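Local coordinates for mandelate racemase/muconate lactonizing enzyme, C-terminal domain protein (Paracoccus denitrificans, PDB 3N4E) that binds divalent metal ions and may act as a magnesium-dependent hydro-lyase of the mandelate racemase branch of the enolase superfamily, at residues Phe336-Glu341 with Leu355-Asp360; Ser220-Pro225 with Gln239-Thr244; Ile272-Gly277 with Val296-Gln301; Ile161-Asp166 with Ile194-Asn199. All blocks are in the same frame, centred on the assembly; numbering follows the deposited sequence.

Interaction 1 of 4, residues Phe336-Glu341 with Leu355-Asp360. With CA (calcium ion), chain E.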
loop_
_atom_site.group_PDB
_atom_site.type_symbol
_atom_site.label_atom_id
_atom_site.label_comp_id
_atom_site.label_asym_id
_atom_site.label_seq_id
_atom_site.Cartn_x
_atom_site.Cartn_y
_atom_site.Cartn_z
ATOM N N PHE A 336 35.817 -38.827 -1.003
ATOM C CA PHE A 336 34.890 -39.291 0.020
ATOM C C PHE A 336 34.479 -40.728 -0.218
ATOM O O PHE A 336 34.298 -41.155 -1.368
ATOM C CB PHE A 336 33.646 -38.406 0.064
ATOM C CG PHE A 336 33.936 -36.967 0.362
ATOM C CD1 PHE A 336 34.411 -36.583 1.616
ATOM C CD2 PHE A 336 33.717 -35.992 -0.602
ATOM C CE1 PHE A 336 34.679 -35.241 1.900
ATOM C CE2 PHE A 336 33.973 -34.643 -0.327
ATOM C CZ PHE A 336 34.459 -34.268 0.926
ATOM N N ARG A 337 34.317 -41.460 0.881
ATOM C CA ARG A 337 33.971 -42.874 0.840
ATOM C C ARG A 337 32.473 -43.103 0.810
ATOM O O ARG A 337 32.030 -44.139 0.312
ATOM C CB ARG A 337 34.602 -43.626 2.020
ATOM C CG ARG A 337 36.120 -43.623 1.992
ATOM C CD ARG A 337 36.669 -44.832 2.701
ATOM N NE ARG A 337 37.906 -45.304 2.078
ATOM C CZ ARG A 337 37.955 -46.011 0.948
ATOM N NH1 ARG A 337 39.138 -46.395 0.458
ATOM N NH2 ARG A 337 36.823 -46.336 0.308
ATOM N N ASN A 338 31.706 -42.141 1.338
ATOM C CA ASN A 338 30.235 -42.205 1.359
ATOM C C ASN A 338 29.505 -40.936 0.864
ATOM O O ASN A 338 28.568 -40.469 1.525
ATOM C CB ASN A 338 29.738 -42.565 2.769
ATOM C CG ASN A 338 30.038 -41.476 3.797
ATOM O OD1 ASN A 338 30.888 -40.615 3.573
ATOM N ND2 ASN A 338 29.345 -41.513 4.926
ATOM N N PRO A 339 29.885 -40.395 -0.312
ATOM C CA PRO A 339 29.199 -39.187 -0.766
ATOM C C PRO A 339 27.753 -39.435 -1.258
ATOM O O PRO A 339 27.266 -40.566 -1.244
ATOM C CB PRO A 339 30.078 -38.723 -1.925
ATOM C CG PRO A 339 30.520 -39.996 -2.538
ATOM C CD PRO A 339 30.745 -40.948 -1.375
ATOM N N ALA A 340 27.085 -38.373 -1.702
ATOM C CA ALA A 340 25.687 -38.464 -2.087
ATOM C C ALA A 340 25.505 -39.600 -3.092
ATOM O O ALA A 340 26.298 -39.730 -4.027
ATOM C CB ALA A 340 25.189 -37.118 -2.645
ATOM N N GLU A 341 24.496 -40.444 -2.858
ATOM C CA GLU A 341 24.184 -41.596 -3.721
ATOM C C GLU A 341 22.748 -42.041 -3.446
ATOM O O GLU A 341 22.480 -42.634 -2.401
ATOM C CB GLU A 341 25.148 -42.769 -3.461
ATOM C CG GLU A 341 26.203 -43.037 -4.547
ATOM C CD GLU A 341 25.903 -44.283 -5.408
ATOM O OE1 GLU A 341 26.380 -44.351 -6.565
ATOM O OE2 GLU A 341 25.194 -45.195 -4.928
ATOM N N LEU A 355 28.879 -34.712 11.072
ATOM C CA LEU A 355 28.305 -34.842 9.733
ATOM C C LEU A 355 28.067 -36.285 9.323
ATOM O O LEU A 355 27.093 -36.584 8.617
ATOM C CB LEU A 355 29.214 -34.194 8.689
ATOM C CG LEU A 355 29.204 -32.672 8.561
ATOM C CD1 LEU A 355 30.292 -32.239 7.608
ATOM C CD2 LEU A 355 27.836 -32.187 8.085
ATOM N N GLY A 356 28.978 -37.164 9.737
ATOM C CA GLY A 356 28.966 -38.539 9.285
ATOM C C GLY A 356 29.641 -38.728 7.944
ATOM O O GLY A 356 29.504 -39.782 7.326
ATOM N N ILE A 357 30.365 -37.712 7.485
ATOM C CA ILE A 357 31.088 -37.794 6.213
ATOM C C ILE A 357 32.426 -38.496 6.448
ATOM O O ILE A 357 33.115 -38.196 7.428
ATOM C CB ILE A 357 31.258 -36.381 5.546
ATOM C CG1 ILE A 357 31.891 -36.488 4.158
ATOM C CG2 ILE A 357 32.050 -35.417 6.423
ATOM C CD1 ILE A 357 30.916 -36.533 3.008
ATOM N N VAL A 358 32.770 -39.460 5.602
ATOM C CA VAL A 358 34.061 -40.126 5.740
ATOM C C VAL A 358 35.014 -39.777 4.615
ATOM O O VAL A 358 34.721 -39.973 3.427
ATOM C CB VAL A 358 33.995 -41.678 5.979
ATOM C CG1 VAL A 358 33.755 -41.976 7.463
ATOM C CG2 VAL A 358 32.947 -42.350 5.116
ATOM N N VAL A 359 36.156 -39.248 5.031
ATOM C CA VAL A 359 37.172 -38.768 4.129
ATOM C C VAL A 359 38.273 -39.811 4.005
ATOM O O VAL A 359 38.644 -40.450 4.987
ATOM C CB VAL A 359 37.769 -37.424 4.627
ATOM C CG1 VAL A 359 38.769 -36.874 3.624
ATOM C CG2 VAL A 359 36.661 -36.405 4.866
ATOM N N ASP A 360 38.765 -39.984 2.782
ATOM C CA ASP A 360 39.952 -40.788 2.505
ATOM C C ASP A 360 41.142 -39.832 2.551
ATOM O O ASP A 360 41.371 -39.087 1.602
ATOM C CB ASP A 360 39.815 -41.427 1.118
ATOM C CG ASP A 360 40.919 -42.421 0.800
ATOM O OD1 ASP A 360 42.080 -42.240 1.233
ATOM O OD2 ASP A 360 40.614 -43.387 0.074
HETATM CA CA CA E . 39.688 -41.841 6.600
HETATM O O HOH W 1 39.384 -40.301 8.218
#
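Gly356 and Asn338 open an example of one amide serving two backbone groups: Asn338 ND2 donates to Gly356 O at 3.0 Å, a bond in both the carbonyl plane and the amide plane. At Ile357, CG1 stands anti to the backbone N (chi1 -174°), which carries CD1 over one face of the Phe336 ring, 4.1 Å from the centroid, as a CH-pi contact offset toward the rim. Val358 is gripped through both of its backbone polar groups. Its N donates to Asn338 OD1 at 3.0 Å, tilted from that carbonyl's plane, so the Asn338 amide, engaged at both ends, is held against rotation. Val358 O accepts an almost straight bond from Arg337 N, 3.0 Å long. Val359 turns CG2 to the rim of Phe336, 3.8 Å from CE1, while its O binds a calcium ion at 2.4 Å, a site that Glu361 shares. Asp360 OD2 forms a salt bridge with Arg337 NH1 at 3.4 Å, by charge alone, for the oxygen sits well off the guanidinium plane. Asp360 OD1 accepts from Glu363 N. These contacts flank a single beta bridge between two loops, Phe336 with Val359, beside a calcium site and ahead of helix 361-367, which Asp360 N-caps.

Interaction 2 of 4, residues Ser220-Pro225 with Gln239-Thr244. With CA (calcium ion), chain C.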
loop_
_atom_site.group_PDB
_atom_site.type_symbol
_atom_site.label_atom_id
_atom_site.label_comp_id
_atom_site.label_asym_id
_atom_site.label_seq_id
_atom_site.Cartn_x
_atom_site.Cartn_y
_atom_site.Cartn_z
ATOM N N SER A 220 5.730 -27.858 -11.823
ATOM C CA SER A 220 5.448 -27.584 -10.413
ATOM C C SER A 220 6.125 -26.324 -9.877
ATOM O O SER A 220 5.551 -25.635 -9.055
ATOM C CB SER A 220 5.800 -28.782 -9.535
ATOM O OG SER A 220 4.793 -29.780 -9.635
ATOM N N TRP A 221 7.346 -26.033 -10.323
ATOM C CA TRP A 221 7.972 -24.754 -9.974
ATOM C C TRP A 221 8.862 -24.185 -11.063
ATOM O O TRP A 221 9.272 -24.895 -11.977
ATOM C CB TRP A 221 8.696 -24.819 -8.628
ATOM C CG TRP A 221 10.078 -25.430 -8.621
ATOM C CD1 TRP A 221 11.258 -24.758 -8.653
ATOM C CD2 TRP A 221 10.411 -26.822 -8.531
ATOM N NE1 TRP A 221 12.312 -25.634 -8.587
ATOM C CE2 TRP A 221 11.821 -26.912 -8.518
ATOM C CE3 TRP A 221 9.656 -28.005 -8.461
ATOM C CZ2 TRP A 221 12.496 -28.136 -8.431
ATOM C CZ3 TRP A 221 10.329 -29.223 -8.367
ATOM C CH2 TRP A 221 11.735 -29.276 -8.358
ATOM N N PHE A 222 9.132 -22.889 -10.943
ATOM C CA PHE A 222 9.801 -22.080 -11.951
ATOM C C PHE A 222 10.898 -21.322 -11.213
ATOM O O PHE A 222 10.615 -20.413 -10.422
ATOM C CB PHE A 222 8.768 -21.118 -12.559
ATOM C CG PHE A 222 9.256 -20.323 -13.756
ATOM C CD1 PHE A 222 10.418 -20.661 -14.442
ATOM C CD2 PHE A 222 8.510 -19.233 -14.208
ATOM C CE1 PHE A 222 10.832 -19.927 -15.545
ATOM C CE2 PHE A 222 8.914 -18.485 -15.323
ATOM C CZ PHE A 222 10.080 -18.841 -15.996
ATOM N N GLU A 223 12.146 -21.719 -11.456
ATOM C CA GLU A 223 13.267 -21.293 -10.631
ATOM C C GLU A 223 14.046 -20.157 -11.292
ATOM O O GLU A 223 14.375 -20.219 -12.476
ATOM C CB GLU A 223 14.163 -22.501 -10.313
ATOM C CG GLU A 223 15.372 -22.237 -9.407
ATOM C CD GLU A 223 16.010 -23.523 -8.851
ATOM O OE1 GLU A 223 15.278 -24.428 -8.378
ATOM O OE2 GLU A 223 17.268 -23.632 -8.883
ATOM N N GLU A 224 14.314 -19.115 -10.506
ATOM C CA GLU A 224 15.035 -17.914 -10.953
ATOM C C GLU A 224 14.630 -17.426 -12.358
ATOM O O GLU A 224 15.448 -17.401 -13.278
ATOM C CB GLU A 224 16.559 -18.123 -10.849
ATOM C CG GLU A 224 17.080 -18.184 -9.403
ATOM C CD GLU A 224 18.559 -17.830 -9.288
ATOM O OE1 GLU A 224 19.410 -18.619 -9.754
ATOM O OE2 GLU A 224 18.875 -16.765 -8.707
ATOM N N PRO A 225 13.360 -17.032 -12.530
ATOM C CA PRO A 225 12.973 -16.617 -13.876
ATOM C C PRO A 225 13.735 -15.403 -14.381
ATOM O O PRO A 225 14.028 -15.348 -15.567
ATOM C CB PRO A 225 11.481 -16.308 -13.744
ATOM C CG PRO A 225 11.236 -16.179 -12.288
ATOM C CD PRO A 225 12.211 -17.067 -11.612
ATOM N N GLN A 239 4.147 -13.394 -7.841
ATOM C CA GLN A 239 2.755 -13.101 -7.472
ATOM C C GLN A 239 1.825 -13.029 -8.683
ATOM O O GLN A 239 0.624 -13.119 -8.535
ATOM C CB GLN A 239 2.655 -11.795 -6.653
ATOM C CG GLN A 239 3.260 -11.890 -5.236
ATOM C CD GLN A 239 2.443 -12.775 -4.309
ATOM O OE1 GLN A 239 1.214 -12.701 -4.289
ATOM N NE2 GLN A 239 3.120 -13.634 -3.557
ATOM N N ARG A 240 2.381 -12.838 -9.871
ATOM C CA ARG A 240 1.567 -12.737 -11.072
ATOM C C ARG A 240 1.237 -14.107 -11.679
ATOM O O ARG A 240 0.263 -14.243 -12.411
ATOM C CB ARG A 240 2.257 -11.853 -12.108
ATOM C CG ARG A 240 2.174 -10.356 -11.806
ATOM C CD ARG A 240 3.022 -9.560 -12.805
ATOM N NE ARG A 240 2.335 -9.382 -14.080
ATOM C CZ ARG A 240 2.721 -8.534 -15.025
ATOM N NH1 ARG A 240 3.800 -7.791 -14.856
ATOM N NH2 ARG A 240 2.017 -8.427 -16.143
ATOM N N LEU A 241 2.055 -15.109 -11.369
ATOM C CA LEU A 241 1.911 -16.449 -11.920
ATOM C C LEU A 241 1.233 -17.398 -10.942
ATOM O O LEU A 241 1.137 -17.107 -9.743
ATOM C CB LEU A 241 3.288 -17.011 -12.271
ATOM C CG LEU A 241 3.956 -16.447 -13.516
ATOM C CD1 LEU A 241 5.398 -16.948 -13.584
ATOM C CD2 LEU A 241 3.160 -16.859 -14.781
ATOM N N ASP A 242 0.776 -18.536 -11.469
ATOM C CA ASP A 242 0.224 -19.613 -10.657
ATOM C C ASP A 242 1.326 -20.599 -10.255
ATOM O O ASP A 242 1.466 -20.937 -9.078
ATOM C CB ASP A 242 -0.898 -20.348 -11.413
ATOM C CG ASP A 242 -2.168 -19.511 -11.564
ATOM O OD1 ASP A 242 -2.291 -18.463 -10.894
ATOM O OD2 ASP A 242 -3.049 -19.914 -12.368
ATOM N N ILE A 243 2.097 -21.056 -11.244
ATOM C CA ILE A 243 3.270 -21.896 -10.998
ATOM C C ILE A 243 4.146 -21.254 -9.919
ATOM O O ILE A 243 4.320 -20.024 -9.894
ATOM C CB ILE A 243 4.091 -22.184 -12.318
ATOM C CG1 ILE A 243 5.169 -23.248 -12.073
ATOM C CG2 ILE A 243 4.675 -20.906 -12.932
ATOM C CD1 ILE A 243 5.805 -23.806 -13.342
ATOM N N THR A 244 4.663 -22.088 -9.021
ATOM C CA THR A 244 5.453 -21.596 -7.904
ATOM C C THR A 244 6.826 -21.088 -8.371
ATOM O O THR A 244 7.650 -21.851 -8.869
ATOM C CB THR A 244 5.600 -22.669 -6.799
ATOM O OG1 THR A 244 4.306 -23.151 -6.421
ATOM C CG2 THR A 244 6.270 -22.066 -5.568
HETATM CA CA CA C . 19.282 -23.097 -9.758
HETATM O O HOH W 2 18.577 -21.028 -10.416
HETATM O O HOH W 3 21.905 -23.694 -10.554
HETATM O O HOH W 4 20.271 -25.436 -8.952
#
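Ser220 and Thr244 meet where a beta-alpha-beta crossover of the barrel closes, strand 221-223 running through helix 231-240 to the parallel strand 244-246; Ser220 O lies 3.7 Å from Thr244 CB. Trp221 forms a parallel beta bridge with Thr244, and its CA rests against Ile243 CG1 at 3.8 Å. Phe222 N donates to Thr244 O at 2.8 Å, and the Phe222 ring takes Leu241 CD1 at its edge, 3.9 Å from CD2, and Pro225 CB over one face. Ile243 brings CD1 to 4.1 Å from Phe222 CB; an alanine here would probably leave a gap beside Phe222 CB and Trp221 CA. Glu223 starts away from 239-244; CG anti to the backbone N (chi1 -178°) and an extended chain take it to the calcium ion shared with Asp197 and Glu249. Its carboxylate is divided: OE1 accepts from Trp221 NE1 on its anti side, in the indole plane, and pairs with Lys160, while OE2 holds the metal at 2.3 Å. Glu224 OE1 accepts a hydrogen from a calcium-bound water 2.6 Å away.

Interaction 3 of 4, residues Ile272-Gly277 with Val296-Gln301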
loop_
_atom_site.group_PDB
_atom_site.type_symbol
_atom_site.label_atom_id
_atom_site.label_comp_id
_atom_site.label_asym_id
_atom_site.label_seq_id
_atom_site.Cartn_x
_atom_site.Cartn_y
_atom_site.Cartn_z
ATOM N N ILE A 272 23.421 -23.957 1.910
ATOM C CA ILE A 272 24.202 -24.101 3.133
ATOM C C ILE A 272 25.722 -23.844 2.991
ATOM O O ILE A 272 26.372 -23.480 3.975
ATOM C CB ILE A 272 23.920 -25.484 3.795
ATOM C CG1 ILE A 272 24.205 -25.442 5.307
ATOM C CG2 ILE A 272 24.676 -26.636 3.070
ATOM C CD1 ILE A 272 23.505 -26.540 6.084
ATOM N N VAL A 273 26.290 -24.018 1.788
ATOM C CA VAL A 273 27.727 -23.738 1.587
ATOM C C VAL A 273 27.963 -22.381 0.931
ATOM O O VAL A 273 29.097 -22.034 0.621
ATOM C CB VAL A 273 28.481 -24.838 0.778
ATOM C CG1 VAL A 273 28.385 -26.192 1.460
ATOM C CG2 VAL A 273 28.003 -24.889 -0.701
ATOM N N LYS A 274 26.889 -21.628 0.704
ATOM C CA LYS A 274 27.006 -20.262 0.185
ATOM C C LYS A 274 26.839 -19.264 1.324
ATOM O O LYS A 274 27.353 -18.138 1.271
ATOM C CB LYS A 274 25.966 -20.002 -0.914
ATOM C CG LYS A 274 26.263 -20.722 -2.217
ATOM C CD LYS A 274 25.272 -20.346 -3.330
ATOM C CE LYS A 274 25.491 -21.181 -4.599
ATOM N NZ LYS A 274 26.850 -20.982 -5.255
HETATM N N MSE A 275 26.131 -19.690 2.364
HETATM C CA MSE A 275 25.780 -18.789 3.465
HETATM C C MSE A 275 25.354 -19.574 4.691
HETATM O O MSE A 275 24.804 -20.676 4.573
HETATM C CB MSE A 275 24.664 -17.819 3.045
HETATM C CG MSE A 275 23.331 -18.490 2.690
HETATM SE SE MSE A 275 22.142 -18.708 4.263
HETATM C CE MSE A 275 21.528 -16.841 4.393
ATOM N N GLY A 276 25.639 -19.009 5.861
ATOM C CA GLY A 276 25.050 -19.470 7.117
ATOM C C GLY A 276 25.560 -20.773 7.700
ATOM O O GLY A 276 25.672 -20.909 8.924
ATOM N N GLY A 277 25.876 -21.735 6.834
ATOM C CA GLY A 277 26.217 -23.071 7.302
ATOM C C GLY A 277 24.993 -23.615 8.007
ATOM O O GLY A 277 23.871 -23.185 7.731
ATOM N N VAL A 296 13.363 -24.853 0.414
ATOM C CA VAL A 296 13.805 -25.865 -0.555
ATOM C C VAL A 296 15.225 -25.515 -1.003
ATOM O O VAL A 296 15.425 -24.951 -2.093
ATOM C CB VAL A 296 12.858 -25.948 -1.790
ATOM C CG1 VAL A 296 13.309 -27.057 -2.734
ATOM C CG2 VAL A 296 11.390 -26.165 -1.373
ATOM N N PRO A 297 16.223 -25.855 -0.167
ATOM C CA PRO A 297 17.570 -25.341 -0.357
ATOM C C PRO A 297 18.210 -25.768 -1.668
ATOM O O PRO A 297 17.916 -26.848 -2.198
ATOM C CB PRO A 297 18.349 -25.944 0.821
ATOM C CG PRO A 297 17.323 -26.316 1.806
ATOM C CD PRO A 297 16.162 -26.762 0.991
ATOM N N HIS A 298 19.090 -24.898 -2.161
ATOM C CA HIS A 298 19.954 -25.193 -3.290
ATOM C C HIS A 298 21.168 -25.941 -2.767
ATOM O O HIS A 298 21.692 -25.608 -1.697
ATOM C CB HIS A 298 20.354 -23.878 -3.965
ATOM C CG HIS A 298 21.417 -24.014 -5.013
ATOM N ND1 HIS A 298 22.763 -24.007 -4.713
ATOM C CD2 HIS A 298 21.334 -24.124 -6.358
ATOM C CE1 HIS A 298 23.463 -24.127 -5.826
ATOM N NE2 HIS A 298 22.621 -24.198 -6.839
ATOM N N GLN A 299 21.589 -26.966 -3.499
ATOM C CA GLN A 299 22.787 -27.729 -3.156
ATOM C C GLN A 299 23.292 -28.492 -4.349
ATOM O O GLN A 299 22.543 -29.273 -4.950
ATOM C CB GLN A 299 22.536 -28.716 -2.015
ATOM C CG GLN A 299 23.796 -29.538 -1.630
ATOM C CD GLN A 299 24.923 -28.632 -1.194
ATOM O OE1 GLN A 299 26.059 -28.713 -1.692
ATOM N NE2 GLN A 299 24.600 -27.713 -0.274
ATOM N N THR A 300 24.558 -28.272 -4.689
ATOM C CA THR A 300 25.164 -28.939 -5.836
ATOM C C THR A 300 26.416 -29.757 -5.494
ATOM O O THR A 300 27.002 -30.392 -6.373
ATOM C CB THR A 300 25.506 -27.938 -6.957
ATOM O OG1 THR A 300 26.357 -26.909 -6.433
ATOM C CG2 THR A 300 24.237 -27.322 -7.542
ATOM N N GLN A 301 26.847 -29.738 -4.239
ATOM C CA GLN A 301 28.047 -30.495 -3.879
ATOM C C GLN A 301 27.680 -31.853 -3.293
ATOM O O GLN A 301 26.733 -31.941 -2.492
ATOM C CB GLN A 301 28.952 -29.696 -2.945
ATOM C CG GLN A 301 29.300 -28.288 -3.452
ATOM C CD GLN A 301 29.844 -28.278 -4.870
ATOM O OE1 GLN A 301 30.720 -29.069 -5.212
ATOM N NE2 GLN A 301 29.327 -27.368 -5.708
HETATM O O HOH W 5 21.902 -26.336 1.150
#
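Lys274 and His298 supply one of the closer van der Waals touches between these loops, Lys274 CE coming obliquely to the imidazole, 3.8 Å from CE1. Their polar ends turn to other partners, Lys274 NZ to Ser43 OG and His298 ND1 to Asp271 OD2. Another touch is Ile272 CG2 against Gln299 NE2 at 3.5 Å. The bend of Gln299 at chi2 (60°) brings its amide between the loops, and the final rotation turns NE2 to Ile272 and OE1 back to accept from Gln301 N at 2.9 Å. Hydrogen bonding between the loops runs through a single water, which accepts from Ile272 N at 2.9 Å and donates to His298 O at 2.9 Å; a weak bond from Gln299 NE2 is its third. This contact joins the loops that follow strands 267-268 and 294-295, and His298 lies about 4 Å from the bound calcium, side chain to metal. A histidine paired with an aspartate is consistent with the His-Asp dyad of mandelate racemase, beside the metal site of an enolase-superfamily barrel.

Interaction 4 of 4, residues Ile161-Asp166 with Ile194-Asn199. With CA (calcium ion), chain C.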
loop_
_atom_site.group_PDB
_atom_site.type_symbol
_atom_site.label_atom_id
_atom_site.label_comp_id
_atom_site.label_asym_id
_atom_site.label_seq_id
_atom_site.Cartn_x
_atom_site.Cartn_y
_atom_site.Cartn_z
ATOM N N ILE A 161 14.968 -29.345 -14.819
ATOM C CA ILE A 161 15.846 -29.077 -15.950
ATOM C C ILE A 161 16.280 -27.625 -15.880
ATOM O O ILE A 161 15.440 -26.725 -15.792
ATOM C CB ILE A 161 15.172 -29.453 -17.306
ATOM C CG1 ILE A 161 13.814 -28.752 -17.473
ATOM C CG2 ILE A 161 14.976 -30.994 -17.399
ATOM C CD1 ILE A 161 13.124 -29.046 -18.813
ATOM N N ARG A 162 17.591 -27.405 -15.872
ATOM C CA ARG A 162 18.161 -26.075 -15.717
ATOM C C ARG A 162 18.797 -25.639 -17.020
ATOM O O ARG A 162 19.240 -26.469 -17.807
ATOM C CB ARG A 162 19.216 -26.034 -14.599
ATOM C CG ARG A 162 18.918 -26.873 -13.338
ATOM C CD ARG A 162 19.881 -26.527 -12.207
ATOM N NE ARG A 162 21.245 -26.482 -12.715
ATOM C CZ ARG A 162 22.085 -27.515 -12.739
ATOM N NH1 ARG A 162 21.709 -28.689 -12.230
ATOM N NH2 ARG A 162 23.307 -27.373 -13.262
ATOM N N TRP A 163 18.863 -24.331 -17.238
ATOM C CA TRP A 163 19.341 -23.799 -18.509
ATOM C C TRP A 163 20.818 -23.431 -18.538
ATOM O O TRP A 163 21.479 -23.736 -19.518
ATOM C CB TRP A 163 18.456 -22.626 -18.989
ATOM C CG TRP A 163 17.541 -23.024 -20.101
ATOM C CD1 TRP A 163 17.461 -22.450 -21.328
ATOM C CD2 TRP A 163 16.618 -24.128 -20.106
ATOM N NE1 TRP A 163 16.525 -23.105 -22.095
ATOM C CE2 TRP A 163 15.992 -24.141 -21.372
ATOM C CE3 TRP A 163 16.253 -25.102 -19.158
ATOM C CZ2 TRP A 163 15.010 -25.090 -21.728
ATOM C CZ3 TRP A 163 15.278 -26.045 -19.504
ATOM C CH2 TRP A 163 14.670 -26.029 -20.788
ATOM N N ASP A 164 21.321 -22.784 -17.483
ATOM C CA ASP A 164 22.733 -22.362 -17.383
ATOM C C ASP A 164 23.160 -21.512 -18.585
ATOM O O ASP A 164 24.230 -21.718 -19.163
ATOM C CB ASP A 164 23.683 -23.566 -17.196
ATOM C CG ASP A 164 23.386 -24.370 -15.923
ATOM O OD1 ASP A 164 23.439 -23.818 -14.799
ATOM O OD2 ASP A 164 23.108 -25.579 -16.037
ATOM N N GLY A 165 22.294 -20.579 -18.975
ATOM C CA GLY A 165 22.545 -19.691 -20.108
ATOM C C GLY A 165 23.507 -18.560 -19.754
ATOM O O GLY A 165 24.035 -18.496 -18.631
ATOM N N ASP A 166 23.725 -17.677 -20.728
ATOM C CA ASP A 166 24.699 -16.606 -20.635
ATOM C C ASP A 166 23.962 -15.410 -20.058
ATOM O O ASP A 166 23.072 -14.873 -20.704
ATOM C CB ASP A 166 25.264 -16.321 -22.037
ATOM C CG ASP A 166 26.322 -15.203 -22.055
ATOM O OD1 ASP A 166 26.461 -14.460 -21.069
ATOM O OD2 ASP A 166 27.015 -15.061 -23.088
ATOM N N ILE A 194 7.862 -31.862 -12.302
ATOM C CA ILE A 194 8.940 -31.224 -13.069
ATOM C C ILE A 194 9.079 -29.747 -12.736
ATOM O O ILE A 194 8.085 -29.003 -12.660
ATOM C CB ILE A 194 8.785 -31.350 -14.611
ATOM C CG1 ILE A 194 8.264 -32.729 -15.020
ATOM C CG2 ILE A 194 10.127 -31.096 -15.290
ATOM C CD1 ILE A 194 7.785 -32.811 -16.453
ATOM N N GLY A 195 10.329 -29.344 -12.535
ATOM C CA GLY A 195 10.682 -27.962 -12.331
ATOM C C GLY A 195 11.536 -27.485 -13.490
ATOM O O GLY A 195 12.173 -28.294 -14.210
ATOM N N PHE A 196 11.548 -26.165 -13.655
ATOM C CA PHE A 196 12.185 -25.504 -14.766
ATOM C C PHE A 196 13.013 -24.383 -14.173
ATOM O O PHE A 196 12.492 -23.507 -13.473
ATOM C CB PHE A 196 11.131 -24.961 -15.736
ATOM C CG PHE A 196 11.707 -24.316 -16.972
ATOM C CD1 PHE A 196 12.293 -23.043 -16.916
ATOM C CD2 PHE A 196 11.650 -24.976 -18.209
ATOM C CE1 PHE A 196 12.827 -22.449 -18.069
ATOM C CE2 PHE A 196 12.169 -24.384 -19.364
ATOM C CZ PHE A 196 12.757 -23.122 -19.296
ATOM N N ASP A 197 14.312 -24.432 -14.433
ATOM C CA ASP A 197 15.234 -23.482 -13.854
ATOM C C ASP A 197 15.766 -22.600 -14.970
ATOM O O ASP A 197 16.607 -23.017 -15.765
ATOM C CB ASP A 197 16.369 -24.194 -13.108
ATOM C CG ASP A 197 17.292 -23.222 -12.370
ATOM O OD1 ASP A 197 17.222 -21.990 -12.595
ATOM O OD2 ASP A 197 18.114 -23.692 -11.562
ATOM N N ALA A 198 15.250 -21.379 -15.023
ATOM C CA ALA A 198 15.604 -20.430 -16.077
ATOM C C ALA A 198 17.008 -19.866 -15.899
ATOM O O ALA A 198 17.540 -19.253 -16.825
ATOM C CB ALA A 198 14.575 -19.294 -16.134
ATOM N N ASN A 199 17.594 -20.055 -14.709
ATOM C CA ASN A 199 18.913 -19.484 -14.376
ATOM C C ASN A 199 19.055 -18.037 -14.806
ATOM O O ASN A 199 19.995 -17.699 -15.534
ATOM C CB ASN A 199 20.045 -20.279 -15.027
ATOM C CG ASN A 199 20.254 -21.638 -14.389
ATOM O OD1 ASN A 199 20.029 -22.663 -15.035
ATOM N ND2 ASN A 199 20.686 -21.655 -13.121
HETATM CA CA CA C . 19.282 -23.097 -9.758
HETATM O O HOH W 6 22.598 -18.642 -16.447
HETATM O O HOH W 7 19.589 -19.389 -18.535
HETATM O O HOH W 2 18.577 -21.028 -10.416
HETATM O O HOH W 3 21.905 -23.694 -10.554
HETATM O O HOH W 4 20.271 -25.436 -8.952
#
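Two first torsions place the groups that matter: in Phe196 (chi1 -177°) and Asp197 (chi1 -175°) CG stands anti to the backbone N, which sends the Phe196 ring to Trp163 and lays the Asp197 carboxylate alongside Arg162, on the other face of the sheet. The setting is a beta-alpha-beta unit of the barrel, strand 158-162 and strand 194-197 parallel and joined by helix 174-188. Ile161 N donates to Gly195 O, Asp197 N to Ile161 O, and Trp163 N to Asp197 O, so the pairing runs one residue past the end of strand 158-162. Phe196 approaches one face of the indole near its rim, the planes inclined by 34° and Trp163 CH2 lying 3.3 Å from Phe196 CE2, while NE1 is held by Asp177. With a leucine in place of Trp163, the Phe196 ring would probably lose the cover on one face and Asp177 OD1 the donor it now has. Asn199 ties the two segments beyond the strands: its OD1 accepts from Asp164 N at 2.8 Å and, weakly, from Trp163 N. Arg162 directs its guanidinium to Asp327, and more weakly to Asp164, while its CD packs 3.4 Å from Asp197 OD2. That oxygen binds the calcium ion at 2.2 Å. Its twin, Asp197 OD1, is the acceptor of an Asx turn from Asn199 N at 2.9 Å and takes a hydrogen from a calcium-bound water 2.7 Å away.

How the interactions relate
From the N terminus the four contacts follow in series, none nesting or crossing. Interaction 4 closes a loop through helix 174-188, interaction 2 one through helix 231-240, interaction 3 one through helix 277-291, and interaction 1 a helix-free excursion that includes strand 346-348. Interactions 4 and 2 are directly joined, since strand 221-223 lies beside strand 194-197 (Glu223 N is 2.7 Å from Phe196 O, probably a hydrogen bond), and they share one calcium ion and its waters. Interaction 3 stands near the chain's centre, its nearest atoms about 5 Å from each of the others. Interaction 1, with a separate calcium ion, lies about 35 Å from interaction 2, centre to centre.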